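Local coordinates for protein tRNA (guanine(26)-N(2))-dimethyltransferase (Pyrococcus horikoshii, PDB 2EJT) that probably dimethylates the N2 amino group of the guanine at position 26 of tRNAs, with S-adenosylmethionine as the methyl donor, at residues Ser24-Asn29 / Ser56-Arg61. Residues are numbered along the deposited sequence; the frame is centred on the assembly and turned at random.
With SAM (S-adenosylmethionine), chain B.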
loop_
_atom_site.group_PDB
_atom_site.type_symbol
_atom_site.label_atom_id
_atom_site.label_comp_id
_atom_site.label_asym_id
_atom_site.label_seq_id
_atom_site.Cartn_x
_atom_site.Cartn_y
_atom_site.Cartn_z
ATOM N N SER A 24 24.284 6.860 4.384
ATOM C CA SER A 24 24.033 8.170 3.796
ATOM C C SER A 24 23.286 9.093 4.764
ATOM O O SER A 24 22.467 8.637 5.568
ATOM C CB SER A 24 23.223 8.011 2.505
ATOM O OG SER A 24 22.988 9.266 1.891
ATOM N N PRO A 25 23.568 10.407 4.704
ATOM C CA PRO A 25 22.930 11.408 5.566
ATOM C C PRO A 25 21.434 11.566 5.282
ATOM O O PRO A 25 20.647 11.851 6.190
ATOM C CB PRO A 25 23.722 12.680 5.262
ATOM C CG PRO A 25 24.128 12.492 3.833
ATOM C CD PRO A 25 24.564 11.042 3.820
ATOM N N VAL A 26 21.051 11.389 4.019
ATOM C CA VAL A 26 19.653 11.488 3.608
ATOM C C VAL A 26 19.339 10.276 2.730
ATOM O O VAL A 26 20.004 10.031 1.723
ATOM C CB VAL A 26 19.376 12.788 2.818
ATOM C CG1 VAL A 26 17.882 12.897 2.503
ATOM C CG2 VAL A 26 19.839 13.995 3.623
ATOM N N PHE A 27 18.313 9.532 3.120
ATOM C CA PHE A 27 17.921 8.318 2.420
ATOM C C PHE A 27 17.173 8.499 1.100
ATOM O O PHE A 27 16.279 9.337 0.972
ATOM C CB PHE A 27 17.094 7.445 3.372
ATOM C CG PHE A 27 16.783 6.073 2.840
ATOM C CD1 PHE A 27 15.726 5.870 1.953
ATOM C CD2 PHE A 27 17.540 4.977 3.242
ATOM C CE1 PHE A 27 15.425 4.585 1.475
ATOM C CE2 PHE A 27 17.249 3.693 2.771
ATOM C CZ PHE A 27 16.189 3.498 1.888
ATOM N N TYR A 28 17.561 7.687 0.121
ATOM C CA TYR A 28 16.947 7.676 -1.199
ATOM C C TYR A 28 17.112 6.286 -1.808
ATOM O O TYR A 28 18.224 5.763 -1.892
ATOM C CB TYR A 28 17.595 8.701 -2.129
ATOM C CG TYR A 28 17.044 8.612 -3.537
ATOM C CD1 TYR A 28 15.743 9.030 -3.824
ATOM C CD2 TYR A 28 17.794 8.040 -4.566
ATOM C CE1 TYR A 28 15.202 8.875 -5.094
ATOM C CE2 TYR A 28 17.260 7.878 -5.848
ATOM C CZ TYR A 28 15.963 8.296 -6.103
ATOM O OH TYR A 28 15.412 8.110 -7.352
ATOM N N ASN A 29 16.001 5.695 -2.233
ATOM C CA ASN A 29 16.016 4.367 -2.833
ATOM C C ASN A 29 15.400 4.412 -4.225
ATOM O O ASN A 29 14.177 4.534 -4.368
ATOM C CB ASN A 29 15.232 3.383 -1.963
ATOM C CG ASN A 29 15.384 1.946 -2.423
ATOM O OD1 ASN A 29 15.811 1.680 -3.551
ATOM N ND2 ASN A 29 15.023 1.010 -1.557
ATOM N N SER A 56 9.561 12.593 4.001
ATOM C CA SER A 56 10.097 12.745 2.650
ATOM C C SER A 56 11.584 12.571 2.357
ATOM O O SER A 56 11.960 12.463 1.187
ATOM C CB SER A 56 9.633 14.089 2.068
ATOM O OG SER A 56 9.708 15.119 3.026
ATOM N N ALA A 57 12.422 12.547 3.390
ATOM C CA ALA A 57 13.866 12.383 3.198
ATOM C C ALA A 57 14.436 13.421 2.224
ATOM O O ALA A 57 14.713 14.552 2.610
ATOM C CB ALA A 57 14.172 10.970 2.696
ATOM N N THR A 58 14.612 13.039 0.963
ATOM C CA THR A 58 15.150 13.967 -0.032
ATOM C C THR A 58 14.060 14.903 -0.546
ATOM O O THR A 58 14.351 15.958 -1.116
ATOM C CB THR A 58 15.747 13.226 -1.250
ATOM O OG1 THR A 58 14.706 12.508 -1.924
ATOM C CG2 THR A 58 16.832 12.251 -0.814
ATOM N N GLY A 59 12.809 14.502 -0.342
ATOM C CA GLY A 59 11.678 15.293 -0.793
ATOM C C GLY A 59 11.143 14.842 -2.140
ATOM O O GLY A 59 10.173 15.403 -2.644
ATOM N N ILE A 60 11.759 13.812 -2.716
ATOM C CA ILE A 60 11.360 13.306 -4.032
ATOM C C ILE A 60 9.873 13.003 -4.209
ATOM O O ILE A 60 9.292 13.322 -5.251
ATOM C CB ILE A 60 12.171 12.032 -4.419
ATOM C CG1 ILE A 60 11.773 11.558 -5.817
ATOM C CG2 ILE A 60 11.916 10.913 -3.416
ATOM C CD1 ILE A 60 12.008 12.574 -6.899
ATOM N N ARG A 61 9.253 12.393 -3.205
ATOM C CA ARG A 61 7.836 12.056 -3.315
ATOM C C ARG A 61 6.981 13.320 -3.443
ATOM O O ARG A 61 6.221 13.467 -4.401
ATOM C CB ARG A 61 7.397 11.228 -2.103
ATOM C CG ARG A 61 6.057 10.522 -2.246
ATOM C CD ARG A 61 5.782 9.630 -1.034
ATOM N NE ARG A 61 6.736 8.527 -0.939
ATOM C CZ ARG A 61 6.504 7.288 -1.365
ATOM N NH1 ARG A 61 7.445 6.361 -1.239
ATOM N NH2 ARG A 61 5.331 6.963 -1.896
HETATM N N SAM B . 9.304 9.161 1.422
HETATM C CA SAM B . 10.339 8.609 0.747
HETATM C C SAM B . 10.700 8.431 -0.618
HETATM O O SAM B . 11.984 8.648 -0.745
HETATM O OXT SAM B . 9.845 8.112 -1.485
HETATM C CB SAM B . 11.182 8.120 1.967
HETATM C CG SAM B . 11.490 7.920 3.432
HETATM S SD SAM B . 12.712 7.245 4.448
HETATM C CE SAM B . 12.916 5.532 4.004
HETATM C "C5'" SAM B . 12.047 7.552 5.991
HETATM C "C4'" SAM B . 12.865 8.648 6.780
HETATM O "O4'" SAM B . 11.921 8.969 7.804
HETATM C "C3'" SAM B . 14.013 9.643 6.886
HETATM O "O3'" SAM B . 14.366 10.731 5.964
HETATM C "C2'" SAM B . 13.888 10.195 8.312
HETATM O "O2'" SAM B . 14.746 10.917 8.994
HETATM C "C1'" SAM B . 12.549 9.718 8.837
HETATM N N9 SAM B . 11.752 9.853 10.209
HETATM C C8 SAM B . 11.897 9.022 11.232
HETATM N N7 SAM B . 11.108 9.383 12.209
HETATM C C5 SAM B . 10.438 10.452 11.843
HETATM C C6 SAM B . 9.468 11.255 12.462
HETATM N N6 SAM B . 9.056 10.976 13.696
HETATM N N1 SAM B . 8.944 12.342 11.784
HETATM C C2 SAM B . 9.353 12.650 10.519
HETATM N N3 SAM B . 10.289 11.883 9.899
HETATM C C4 SAM B . 10.852 10.781 10.534
HETATM O O HOH W 1 14.236 10.284 -0.650
#
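Val26 CG1 sits 3.5 Å from Thr58 CG2 and equally near the carbonyl carbon of Ala57, so one methyl branch covers the tip of the turn formed by Ser56 to Gly59. It gets there because CG1 stands anti to the backbone N of Val26 (chi1 -176°). Thr58 CG2 also lies 3.9 Å from Tyr28 CB, placing this methyl against both Val26 and Tyr28. Further along, the edge of the Tyr28 ring meets Ile60 CG2, with CE1 4.2 Å from that methyl. No direct hydrogen bond spans the two segments; a water does the polar bridging. It donates to Phe27 O at 2.8 Å and to the carboxylate O of SAM, and accepts from Thr58 OG1 at 2.6 Å. These three bonds link the two segments to the cofactor carboxylate, and the water lies at the edge of the Tyr28 ring, in its plane.

The type II' turn follows strand 50-53 and leads into helix 60-68, with Gly59 as N-cap: this is the SAM-binding loop after the first strand of a class I Rossmann-like methyltransferase. Ala57 CA comes within 3.3 Å of the ribose O3', while Phe27 CD1 approaches the transferable methyl, CE, at 3.5 Å. Arg61 reaches OXT through NE and NH1, both weakly, as the N-H...O angles of 126° and 129° indicate.

In the second shell, Asp136 and Asp138 form salt bridges with that guanidinium, Asp78 OD1 accepts from Ala57 N, and Glu8 holds the Tyr28 hydroxyl. Leu86 of helix 81-94 touches both Val26 and Thr58.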